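Local coordinates for protein GphF Dehydratase 1 (PDB 6MBF) that serves as a dehydratase domain of the gephyronic acid polyketide synthase, probably removing water from a hydroxyacyl intermediate and taking part in olefin rearrangement, at residues D45-V49 with P84-A89; A91-L95 with H107-P111; R175-A179 with L246-P251; E218-F224 with L282-S286. All coordinates share one frame; numbering follows the deposited sequence.

Interaction 1: D45-V49 with P84-A89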
loop_
_atom_site.group_PDB
_atom_site.type_symbol
_atom_site.label_atom_id
_atom_site.label_comp_id
_atom_site.label_asym_id
_atom_site.label_seq_id
_atom_site.Cartn_x
_atom_site.Cartn_y
_atom_site.Cartn_z
ATOM N N ASP A 45 12.975 4.558 14.169
ATOM C CA ASP A 45 12.192 4.995 15.326
ATOM C C ASP A 45 11.196 6.114 15.019
ATOM O O ASP A 45 10.532 6.600 15.946
ATOM C CB ASP A 45 13.086 5.436 16.494
ATOM C CG ASP A 45 13.860 4.276 17.100
ATOM O OD1 ASP A 45 13.425 3.116 16.931
ATOM O OD2 ASP A 45 14.901 4.520 17.742
ATOM N N ALA A 46 11.061 6.540 13.770
ATOM C CA ALA A 46 10.053 7.521 13.401
ATOM C C ALA A 46 8.812 6.805 12.889
ATOM O O ALA A 46 8.914 5.763 12.234
ATOM C CB ALA A 46 10.586 8.469 12.325
ATOM N N ILE A 47 7.643 7.355 13.205
ATOM C CA ILE A 47 6.403 6.831 12.642
ATOM C C ILE A 47 6.322 7.261 11.183
ATOM O O ILE A 47 6.294 8.459 10.885
ATOM C CB ILE A 47 5.184 7.334 13.423
ATOM C CG1 ILE A 47 5.304 6.993 14.907
ATOM C CG2 ILE A 47 3.897 6.748 12.823
ATOM C CD1 ILE A 47 4.365 7.803 15.789
ATOM N N VAL A 48 6.283 6.290 10.270
ATOM C CA VAL A 48 6.302 6.561 8.832
ATOM C C VAL A 48 5.051 5.957 8.203
ATOM O O VAL A 48 4.817 4.746 8.305
ATOM C CB VAL A 48 7.567 6.000 8.156
ATOM C CG1 VAL A 48 7.502 6.217 6.646
ATOM C CG2 VAL A 48 8.828 6.628 8.732
ATOM N N VAL A 49 4.250 6.798 7.550
ATOM C CA VAL A 49 3.031 6.326 6.903
ATOM C C VAL A 49 3.395 5.345 5.795
ATOM O O VAL A 49 4.231 5.641 4.936
ATOM C CB VAL A 49 2.234 7.529 6.377
ATOM C CG1 VAL A 49 1.125 7.098 5.395
ATOM C CG2 VAL A 49 1.681 8.342 7.560
ATOM N N PRO A 84 8.653 10.611 2.326
ATOM C CA PRO A 84 7.866 9.928 3.350
ATOM C C PRO A 84 7.072 10.933 4.166
ATOM O O PRO A 84 7.433 12.111 4.275
ATOM C CB PRO A 84 8.928 9.222 4.203
ATOM C CG PRO A 84 10.142 10.060 4.040
ATOM C CD PRO A 84 10.093 10.605 2.638
ATOM N N LEU A 85 5.961 10.460 4.718
ATOM C CA LEU A 85 5.161 11.234 5.653
ATOM C C LEU A 85 5.489 10.721 7.053
ATOM O O LEU A 85 5.130 9.594 7.418
ATOM C CB LEU A 85 3.669 11.121 5.336
ATOM C CG LEU A 85 2.710 11.769 6.345
ATOM C CD1 LEU A 85 3.151 13.181 6.674
ATOM C CD2 LEU A 85 1.280 11.766 5.805
ATOM N N VAL A 86 6.204 11.530 7.812
ATOM C CA VAL A 86 6.539 11.197 9.189
ATOM C C VAL A 86 5.497 11.838 10.083
ATOM O O VAL A 86 5.251 13.048 9.991
ATOM C CB VAL A 86 7.949 11.689 9.548
ATOM C CG1 VAL A 86 8.255 11.384 11.003
ATOM C CG2 VAL A 86 8.992 11.073 8.618
ATOM N N LEU A 87 4.868 11.030 10.930
ATOM C CA LEU A 87 3.927 11.507 11.929
ATOM C C LEU A 87 4.613 11.565 13.286
ATOM O O LEU A 87 5.378 10.665 13.644
ATOM C CB LEU A 87 2.707 10.584 12.025
ATOM C CG LEU A 87 1.861 10.433 10.757
ATOM C CD1 LEU A 87 0.821 9.342 10.989
ATOM C CD2 LEU A 87 1.202 11.763 10.354
ATOM N N ARG A 88 4.339 12.621 14.045
ATOM C CA ARG A 88 4.645 12.599 15.470
ATOM C C ARG A 88 3.432 12.051 16.210
ATOM O O ARG A 88 2.301 12.480 15.958
ATOM C CB ARG A 88 5.001 13.990 15.997
ATOM C CG ARG A 88 5.948 14.774 15.123
ATOM C CD ARG A 88 7.300 14.106 14.923
ATOM N NE ARG A 88 8.160 14.959 14.094
ATOM C CZ ARG A 88 9.310 14.567 13.551
ATOM N NH1 ARG A 88 9.754 13.333 13.743
ATOM N NH2 ARG A 88 10.014 15.408 12.802
ATOM N N ALA A 89 3.669 11.090 17.102
ATOM C CA ALA A 89 2.608 10.372 17.804
ATOM C C ALA A 89 1.510 11.306 18.288
ATOM O O ALA A 89 1.773 12.269 19.017
ATOM C CB ALA A 89 3.202 9.612 18.988
HETATM O O HOH W 1 7.775 9.903 14.487
HETATM O O HOH W 2 5.136 7.813 3.633
#
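Val48 and Val86 face each other as an antiparallel non-hydrogen-bonded pair, and two backbone bonds flank them: Leu87 N to Ile47 O at 2.9 Å and the nearly straight (174°) Val49 N to Leu85 O, also 2.9 Å. The strands then splay, and a water fills in at each end, one taking Ile47 N and giving to Leu87 O, the other joining Leu85 N to Val49 O. Beta-branched residues suit these extended backbones. Ile47 uses both its branches: CG2 meets Leu87 CB at 4.1 Å, while CG1, anti to the carbonyl carbon (chi1 -56°), carries CD1 along the second segment to Ala89, 3.9 Å from its CB. A glycine in place of Ile47 would probably leave Leu87 CB and the Ala89 methyl without the branches that pack on them and open a gap beside the strand edge. Val49 CG2 fits against Leu85 CG and Leu87 CD1, at 3.8 and 3.7 Å. On the face of Val48, its CG1 meets Pro84 CB, and Ala46 CB rests on Val86 CG1. Tyr54 of helix 52-65 covers Val49 and Leu85, Leu95 and Ala93 of strand 93-100 meet Leu85 and Leu87, and strand 42-43 lies beyond strand 46-48.

Interaction 2: A91-L95 with H107-P111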
loop_
_atom_site.group_PDB
_atom_site.type_symbol
_atom_site.label_atom_id
_atom_site.label_comp_id
_atom_site.label_asym_id
_atom_site.label_seq_id
_atom_site.Cartn_x
_atom_site.Cartn_y
_atom_site.Cartn_z
ATOM N N ALA A 91 -0.080 13.703 16.946
ATOM C CA ALA A 91 -0.237 15.024 16.332
ATOM C C ALA A 91 -0.936 14.899 14.983
ATOM O O ALA A 91 -0.451 14.172 14.108
ATOM C CB ALA A 91 1.114 15.710 16.154
ATOM N N PRO A 92 -2.061 15.573 14.773
ATOM C CA PRO A 92 -2.768 15.447 13.493
ATOM C C PRO A 92 -1.991 16.050 12.330
ATOM O O PRO A 92 -1.204 16.992 12.481
ATOM C CB PRO A 92 -4.075 16.210 13.736
ATOM C CG PRO A 92 -3.722 17.204 14.806
ATOM C CD PRO A 92 -2.751 16.478 15.705
ATOM N N ALA A 93 -2.231 15.483 11.151
ATOM C CA ALA A 93 -1.707 15.991 9.893
ATOM C C ALA A 93 -2.849 16.109 8.899
ATOM O O ALA A 93 -3.688 15.208 8.798
ATOM C CB ALA A 93 -0.623 15.072 9.319
ATOM N N ARG A 94 -2.881 17.221 8.173
ATOM C CA ARG A 94 -3.809 17.382 7.060
ATOM C C ARG A 94 -3.330 16.562 5.869
ATOM O O ARG A 94 -2.146 16.588 5.533
ATOM C CB ARG A 94 -3.915 18.852 6.656
ATOM C CG ARG A 94 -4.381 19.788 7.756
ATOM C CD ARG A 94 -5.736 19.382 8.308
ATOM N NE ARG A 94 -6.706 19.147 7.244
ATOM C CZ ARG A 94 -7.459 20.093 6.695
ATOM N NH1 ARG A 94 -7.356 21.350 7.107
ATOM N NH2 ARG A 94 -8.315 19.782 5.730
ATOM N N LEU A 95 -4.251 15.837 5.238
ATOM C CA LEU A 95 -3.986 15.073 4.025
ATOM C C LEU A 95 -4.827 15.629 2.890
ATOM O O LEU A 95 -5.976 16.029 3.097
ATOM C CB LEU A 95 -4.317 13.594 4.195
ATOM C CG LEU A 95 -3.318 12.638 4.827
ATOM C CD1 LEU A 95 -3.782 11.221 4.541
ATOM C CD2 LEU A 95 -1.918 12.868 4.293
ATOM N N HIS A 107 -0.565 15.249 -0.876
ATOM C CA HIS A 107 0.252 16.142 -0.064
ATOM C C HIS A 107 -0.221 16.094 1.382
ATOM O O HIS A 107 -1.363 15.727 1.673
ATOM C CB HIS A 107 0.161 17.606 -0.528
ATOM C CG HIS A 107 0.836 17.900 -1.832
ATOM N ND1 HIS A 107 0.315 17.516 -3.051
ATOM C CD2 HIS A 107 1.966 18.594 -2.108
ATOM C CE1 HIS A 107 1.107 17.943 -4.019
ATOM N NE2 HIS A 107 2.116 18.601 -3.475
ATOM N N SER A 108 0.660 16.499 2.296
ATOM C CA SER A 108 0.287 16.689 3.691
ATOM C C SER A 108 0.725 18.068 4.156
ATOM O O SER A 108 1.602 18.702 3.561
ATOM C CB SER A 108 0.909 15.631 4.619
ATOM O OG SER A 108 2.303 15.852 4.780
ATOM N N ALA A 109 0.135 18.502 5.268
ATOM C CA ALA A 109 0.498 19.776 5.873
ATOM C C ALA A 109 0.215 19.739 7.368
ATOM O O ALA A 109 -0.662 19.007 7.833
ATOM C CB ALA A 109 -0.267 20.935 5.224
ATOM N N GLU A 110 0.967 20.536 8.118
ATOM C CA GLU A 110 0.579 20.811 9.494
ATOM C C GLU A 110 -0.758 21.541 9.486
ATOM O O GLU A 110 -0.941 22.479 8.696
ATOM C CB GLU A 110 1.638 21.655 10.203
ATOM C CG GLU A 110 2.948 20.927 10.442
ATOM C CD GLU A 110 4.007 21.817 11.060
ATOM O OE1 GLU A 110 3.778 23.044 11.145
ATOM O OE2 GLU A 110 5.068 21.290 11.458
ATOM N N PRO A 111 -1.722 21.129 10.310
ATOM C CA PRO A 111 -3.038 21.791 10.283
ATOM C C PRO A 111 -2.977 23.290 10.517
ATOM O O PRO A 111 -3.815 24.025 9.981
ATOM C CB PRO A 111 -3.804 21.077 11.403
ATOM C CG PRO A 111 -3.177 19.725 11.471
ATOM C CD PRO A 111 -1.716 19.935 11.174
#
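Arg94 bends its aliphatic chain against Pro111. With CG anti to the carbonyl carbon (chi1 -59°) and further bends at chi2 and chi3, the chain brings CG to 3.5 Å from Pro111 CA and lays CD 4.0 Å from Pro111 CB. The methylenes thus do the apolar work, while the polar end goes to strand 23-30, where NE and NH2 make weak hydrogen bonds to Gly28 O and Thr27 OG1. An arginine suits this place because it can be apolar along its methylenes and polar at the guanidinium. Pro111 also reaches the start of the first segment, its CD lying 3.3 Å from Pro92 O and the two CG atoms 4.2 Å apart. On the other face of the strands, Leu95 sends CD2 back to Ser108 CB at 4.0 Å. The serine is small enough to sit there, and its chi1 of 72° sets OG between its own N and carbonyl carbon, from where it bonds His123 NE2. Between the two strands Arg94 and Ala109 exchange both backbone bonds, Arg94 N to Ala109 O at 2.9 Å and Ala109 N to Arg94 O at 3.0 Å. This is the open end of an antiparallel beta hairpin, formed by strands 93-100 and 103-109 within a hotdog-fold sheet.

Interaction 3: R175-A179 with L246-P251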
loop_
_atom_site.group_PDB
_atom_site.type_symbol
_atom_site.label_atom_id
_atom_site.label_comp_id
_atom_site.label_asym_id
_atom_site.label_seq_id
_atom_site.Cartn_x
_atom_site.Cartn_y
_atom_site.Cartn_z
ATOM N N ARG A 175 9.607 -20.712 -3.634
ATOM C CA ARG A 175 10.337 -21.568 -4.563
ATOM C C ARG A 175 11.072 -20.650 -5.524
ATOM O O ARG A 175 10.432 -19.906 -6.271
ATOM C CB ARG A 175 9.394 -22.506 -5.316
ATOM C CG ARG A 175 10.023 -23.168 -6.524
ATOM C CD ARG A 175 10.641 -24.508 -6.176
ATOM N NE ARG A 175 9.637 -25.488 -5.772
ATOM C CZ ARG A 175 9.869 -26.793 -5.668
ATOM N NH1 ARG A 175 11.071 -27.277 -5.948
ATOM N NH2 ARG A 175 8.901 -27.617 -5.290
ATOM N N GLY A 176 12.401 -20.673 -5.490
ATOM C CA GLY A 176 13.143 -19.652 -6.218
ATOM C C GLY A 176 12.784 -18.257 -5.727
ATOM O O GLY A 176 12.725 -17.993 -4.520
ATOM N N ARG A 177 12.540 -17.346 -6.668
ATOM C CA ARG A 177 12.148 -15.976 -6.359
ATOM C C ARG A 177 10.635 -15.786 -6.365
ATOM O O ARG A 177 10.163 -14.643 -6.443
ATOM C CB ARG A 177 12.781 -14.993 -7.352
ATOM C CG ARG A 177 14.293 -14.949 -7.358
ATOM C CD ARG A 177 14.781 -13.723 -8.115
ATOM N NE ARG A 177 14.407 -13.746 -9.524
ATOM C CZ ARG A 177 15.108 -14.366 -10.471
ATOM N NH1 ARG A 177 16.231 -15.012 -10.158
ATOM N NH2 ARG A 177 14.695 -14.334 -11.730
ATOM N N GLU A 178 9.871 -16.872 -6.291
ATOM C CA GLU A 178 8.421 -16.816 -6.252
ATOM C C GLU A 178 7.903 -17.328 -4.918
ATOM O O GLU A 178 8.565 -18.097 -4.210
ATOM C CB GLU A 178 7.810 -17.632 -7.398
ATOM C CG GLU A 178 8.213 -17.120 -8.764
ATOM C CD GLU A 178 7.422 -17.758 -9.899
ATOM O OE1 GLU A 178 6.318 -18.290 -9.638
ATOM O OE2 GLU A 178 7.911 -17.714 -11.054
ATOM N N ALA A 179 6.699 -16.878 -4.569
ATOM C CA ALA A 179 6.086 -17.310 -3.324
ATOM C C ALA A 179 4.577 -17.238 -3.457
ATOM O O ALA A 179 4.037 -16.495 -4.280
ATOM C CB ALA A 179 6.550 -16.463 -2.135
ATOM N N LEU A 246 3.579 -13.917 -5.691
ATOM C CA LEU A 246 4.533 -12.845 -5.938
ATOM C C LEU A 246 5.729 -13.387 -6.705
ATOM O O LEU A 246 6.086 -14.562 -6.576
ATOM C CB LEU A 246 5.005 -12.182 -4.630
ATOM C CG LEU A 246 5.949 -12.995 -3.734
ATOM C CD1 LEU A 246 7.425 -12.772 -4.098
ATOM C CD2 LEU A 246 5.742 -12.627 -2.299
ATOM N N ARG A 247 6.341 -12.523 -7.511
ATOM C CA ARG A 247 7.553 -12.881 -8.245
ATOM C C ARG A 247 8.547 -11.731 -8.162
ATOM O O ARG A 247 8.274 -10.625 -8.638
ATOM C CB ARG A 247 7.248 -13.231 -9.710
ATOM C CG ARG A 247 8.517 -13.508 -10.534
ATOM C CD ARG A 247 8.215 -13.894 -11.997
ATOM N NE ARG A 247 7.443 -15.130 -12.106
ATOM C CZ ARG A 247 6.262 -15.243 -12.714
ATOM N NH1 ARG A 247 5.688 -14.186 -13.283
ATOM N NH2 ARG A 247 5.652 -16.423 -12.757
ATOM N N LEU A 248 9.702 -11.995 -7.563
ATOM C CA LEU A 248 10.783 -11.024 -7.537
ATOM C C LEU A 248 11.543 -11.057 -8.856
ATOM O O LEU A 248 11.815 -12.128 -9.406
ATOM C CB LEU A 248 11.726 -11.325 -6.370
ATOM C CG LEU A 248 11.326 -10.687 -5.037
ATOM C CD1 LEU A 248 11.914 -11.469 -3.871
ATOM C CD2 LEU A 248 11.784 -9.229 -4.988
ATOM N N HIS A 249 11.874 -9.876 -9.369
ATOM C CA HIS A 249 12.715 -9.776 -10.544
ATOM C C HIS A 249 14.140 -10.199 -10.187
ATOM O O HIS A 249 14.520 -10.189 -9.015
ATOM C CB HIS A 249 12.696 -8.345 -11.086
ATOM C CG HIS A 249 11.384 -7.939 -11.679
ATOM N ND1 HIS A 249 11.257 -6.869 -12.537
ATOM C CD2 HIS A 249 10.142 -8.464 -11.543
ATOM C CE1 HIS A 249 9.993 -6.746 -12.901
ATOM N NE2 HIS A 249 9.295 -7.701 -12.315
ATOM N N PRO A 250 14.943 -10.587 -11.176
ATOM C CA PRO A 250 16.328 -10.982 -10.891
ATOM C C PRO A 250 17.092 -9.843 -10.240
ATOM O O PRO A 250 17.102 -8.716 -10.754
ATOM C CB PRO A 250 16.900 -11.326 -12.278
ATOM C CG PRO A 250 15.928 -10.790 -13.266
ATOM C CD PRO A 250 14.592 -10.785 -12.592
ATOM N N PRO A 251 17.717 -10.094 -9.096
ATOM C CA PRO A 251 18.459 -9.037 -8.406
ATOM C C PRO A 251 19.809 -8.798 -9.063
ATOM O O PRO A 251 20.351 -9.650 -9.766
ATOM C CB PRO A 251 18.634 -9.585 -6.983
ATOM C CG PRO A 251 17.998 -10.951 -6.974
ATOM C CD PRO A 251 17.808 -11.378 -8.390
HETATM O O HOH W 3 12.117 -12.982 -12.030
#
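Glu178 OE2 is gripped twice by one guanidinium, taking Arg247 NE at 2.8 Å and NH2 at 3.1 Å in a side-on salt bridge. The oxygen lies in the guanidinium plane, yet both nitrogens reach it from the same face of the carboxylate, whose plane is turned 75° from that of the arginine. The two chains run side by side from a non-hydrogen-bonded antiparallel pair, and the bend at chi3 of Arg247 (-62°) swings NE and NH2 onto the acid. Glu178 OE1 is taken by His245 NE2. Arg177, the third residue of the type II' turn from Arg175 to Glu178, reaches along residues 248-251: NE bonds Leu248 O at 3.1 Å, and NH2 reaches the same carbonyl through a water. Pro250 CA lies 3.5 Å above the centre of its guanidinium, so a flat cation rests on a rigid, apolar ring residue. Leu248 N returns a straight bond to Arg177 O (2.9 Å). On the buried face the small Ala179 leaves room for Leu246, and Ala179 CB lies 3.9 Å from Leu246 CG. Here strand 178-184 lies between strands 169-175 and 241-248, strand 259-267 flanks the latter, and helix 200-214 packs Cys209, Val210 and Leu213 against Leu246, Leu248 and Ala179.

Interaction 4: E218-F224 with L282-S286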
loop_
_atom_site.group_PDB
_atom_site.type_symbol
_atom_site.label_atom_id
_atom_site.label_comp_id
_atom_site.label_asym_id
_atom_site.label_seq_id
_atom_site.Cartn_x
_atom_site.Cartn_y
_atom_site.Cartn_z
ATOM N N GLU A 218 19.449 -11.250 2.667
ATOM C CA GLU A 218 20.194 -10.049 3.006
ATOM C C GLU A 218 19.540 -9.361 4.198
ATOM O O GLU A 218 18.432 -9.710 4.619
ATOM C CB GLU A 218 20.316 -9.105 1.795
ATOM C CG GLU A 218 19.006 -8.744 1.105
ATOM C CD GLU A 218 19.233 -7.948 -0.171
ATOM O OE1 GLU A 218 18.846 -8.423 -1.256
ATOM O OE2 GLU A 218 19.816 -6.846 -0.091
ATOM N N SER A 219 20.249 -8.374 4.741
ATOM C CA SER A 219 19.897 -7.799 6.034
ATOM C C SER A 219 18.630 -6.954 5.958
ATOM O O SER A 219 18.362 -6.277 4.964
ATOM C CB SER A 219 21.053 -6.940 6.560
ATOM O OG SER A 219 20.671 -6.186 7.703
ATOM N N HIS A 220 17.864 -6.968 7.047
ATOM C CA HIS A 220 16.719 -6.081 7.179
ATOM C C HIS A 220 17.086 -4.728 7.784
ATOM O O HIS A 220 16.199 -3.890 7.976
ATOM C CB HIS A 220 15.615 -6.756 8.006
ATOM C CG HIS A 220 15.950 -6.910 9.455
ATOM N ND1 HIS A 220 17.067 -7.588 9.892
ATOM C CD2 HIS A 220 15.313 -6.475 10.569
ATOM C CE1 HIS A 220 17.105 -7.563 11.212
ATOM N NE2 HIS A 220 16.051 -6.896 11.648
ATOM N N ARG A 221 18.365 -4.481 8.078
ATOM C CA ARG A 221 18.788 -3.120 8.379
ATOM C C ARG A 221 18.778 -2.285 7.098
ATOM O O ARG A 221 19.016 -2.798 6.003
ATOM C CB ARG A 221 20.184 -3.106 9.013
ATOM C CG ARG A 221 20.529 -1.774 9.679
ATOM C CD ARG A 221 21.928 -1.743 10.293
ATOM N NE ARG A 221 22.959 -1.357 9.330
ATOM C CZ ARG A 221 23.097 -0.133 8.823
ATOM N NH1 ARG A 221 22.262 0.838 9.169
ATOM N NH2 ARG A 221 24.066 0.120 7.958
ATOM N N GLU A 222 18.497 -0.980 7.244
ATOM C CA GLU A 222 18.229 -0.098 6.107
ATOM C C GLU A 222 17.142 -0.741 5.250
ATOM O O GLU A 222 17.396 -1.112 4.093
ATOM C CB GLU A 222 19.484 0.149 5.265
ATOM C CG GLU A 222 20.745 0.439 6.052
ATOM C CD GLU A 222 21.995 0.111 5.254
ATOM O OE1 GLU A 222 22.660 -0.907 5.559
ATOM O OE2 GLU A 222 22.297 0.860 4.302
ATOM N N PRO A 223 15.927 -0.874 5.776
ATOM C CA PRO A 223 14.955 -1.789 5.168
ATOM C C PRO A 223 14.388 -1.256 3.863
ATOM O O PRO A 223 14.334 -0.047 3.622
ATOM C CB PRO A 223 13.866 -1.894 6.238
ATOM C CG PRO A 223 13.912 -0.565 6.916
ATOM C CD PRO A 223 15.370 -0.191 6.959
ATOM N N PHE A 224 13.954 -2.190 3.019
ATOM C CA PHE A 224 13.355 -1.827 1.744
ATOM C C PHE A 224 12.022 -1.119 1.950
ATOM O O PHE A 224 11.215 -1.508 2.800
ATOM C CB PHE A 224 13.162 -3.071 0.878
ATOM C CG PHE A 224 14.453 -3.661 0.388
ATOM C CD1 PHE A 224 15.071 -3.163 -0.756
ATOM C CD2 PHE A 224 15.068 -4.688 1.084
ATOM C CE1 PHE A 224 16.275 -3.695 -1.198
ATOM C CE2 PHE A 224 16.273 -5.220 0.644
ATOM C CZ PHE A 224 16.873 -4.726 -0.490
ATOM N N LEU A 282 11.143 -1.349 -4.924
ATOM C CA LEU A 282 11.575 -1.237 -3.539
ATOM C C LEU A 282 12.995 -0.693 -3.475
ATOM O O LEU A 282 13.845 -1.067 -4.284
ATOM C CB LEU A 282 11.535 -2.597 -2.837
ATOM C CG LEU A 282 10.218 -3.368 -2.848
ATOM C CD1 LEU A 282 10.419 -4.723 -2.144
ATOM C CD2 LEU A 282 9.148 -2.546 -2.162
ATOM N N LYS A 283 13.256 0.182 -2.506
ATOM C CA LYS A 283 14.599 0.711 -2.321
ATOM C C LYS A 283 14.902 0.801 -0.833
ATOM O O LYS A 283 14.023 1.135 -0.035
ATOM C CB LYS A 283 14.754 2.089 -2.984
ATOM C CG LYS A 283 16.181 2.608 -2.978
ATOM C CD LYS A 283 16.311 3.906 -3.753
ATOM C CE LYS A 283 17.760 4.363 -3.803
ATOM N NZ LYS A 283 17.914 5.594 -4.622
ATOM N N ARG A 284 16.143 0.488 -0.461
ATOM C CA ARG A 284 16.534 0.567 0.941
ATOM C C ARG A 284 16.473 2.010 1.432
ATOM O O ARG A 284 16.901 2.942 0.743
ATOM C CB ARG A 284 17.941 0.003 1.141
ATOM C CG ARG A 284 18.042 -1.507 0.981
ATOM C CD ARG A 284 19.434 -1.985 1.369
ATOM N NE ARG A 284 19.542 -3.439 1.370
ATOM C CZ ARG A 284 19.169 -4.207 2.386
ATOM N NH1 ARG A 284 18.658 -3.654 3.486
ATOM N NH2 ARG A 284 19.319 -5.520 2.310
ATOM N N ALA A 285 15.920 2.190 2.624
ATOM C CA ALA A 285 15.853 3.512 3.227
ATOM C C ALA A 285 17.238 3.962 3.674
ATOM O O ALA A 285 18.017 3.177 4.220
ATOM C CB ALA A 285 14.892 3.504 4.417
ATOM N N SER A 286 17.545 5.231 3.433
ATOM C CA SER A 286 18.813 5.799 3.877
ATOM C C SER A 286 18.648 6.405 5.263
ATOM O O SER A 286 17.637 7.047 5.541
ATOM C CB SER A 286 19.310 6.858 2.893
ATOM O OG SER A 286 18.436 7.973 2.861
#
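Arg284 pushes its guanidinium into the curve of residues 218-224, which meets it with oxygens around the edge. NH2 forms a salt bridge to Glu218 OE2 at 2.8 Å, approaching on the anti side of the carboxylate. Ser219 O is held end-on by both terminal nitrogens; NH2, at 2.9 Å, lies in the carbonyl plane on a lone pair, whereas NH1 is tilted out of it. NH1 also bonds Glu222 O at 2.9 Å, from above that carbonyl's plane. An extended chain (chi2 -173°, chi3 174°) gives the arginine this reach. On the way it crosses Phe224: CG sits over the ring face, 3.7 Å from the centroid, in a CH-pi contact, and farther out Phe224 CE2 lies 3.4 Å above the centre of the Arg284 guanidinium, with the two planes 44° apart. Beside it, Ala285 N bonds Pro223 O, tying the loop to the strand end.

A second shell sets these groups. Ser219 OG accepts from Arg221 N in an ST turn that shapes the loop. Asn257 N and His260 NE2 hold the two oxygens of Glu218, Asn257 O takes Arg284 NE, and His260 meets Phe224 edge-to-face. A leucine replacing Arg284 would probably leave Glu218 without the arginine's charge and the carbonyls of Ser219 and Glu222 without these donors, letting the loop shift. With all five N-H groups of this buried arginine engaged, and with an acid and several carbonyl dipoles turned to it, its positive charge is likely to be well stabilised.

Overall arrangement
Interactions 1 and 2 come first along the chain and share the first dehydratase half; interactions 3 and 4 follow in the second, their segments alternating. This fits the double-hotdog fold of polyketide synthase dehydratases. Interactions 1 and 2, with centres about 12 Å apart, touch directly, Leu85 of the former packing on Leu95 and Ser108 of the latter. Interactions 3 and 4 lie about 17 Å apart between centres without touching, though helix 200-214 packs against both. Interactions 2 and 3 are the farthest pair, about 37 Å between centres on opposite sides of the chain's centre. Interactions 1 and 4 face each other near a bound magnesium ion where the two halves adjoin, about 8 Å between nearest atoms and without direct contact.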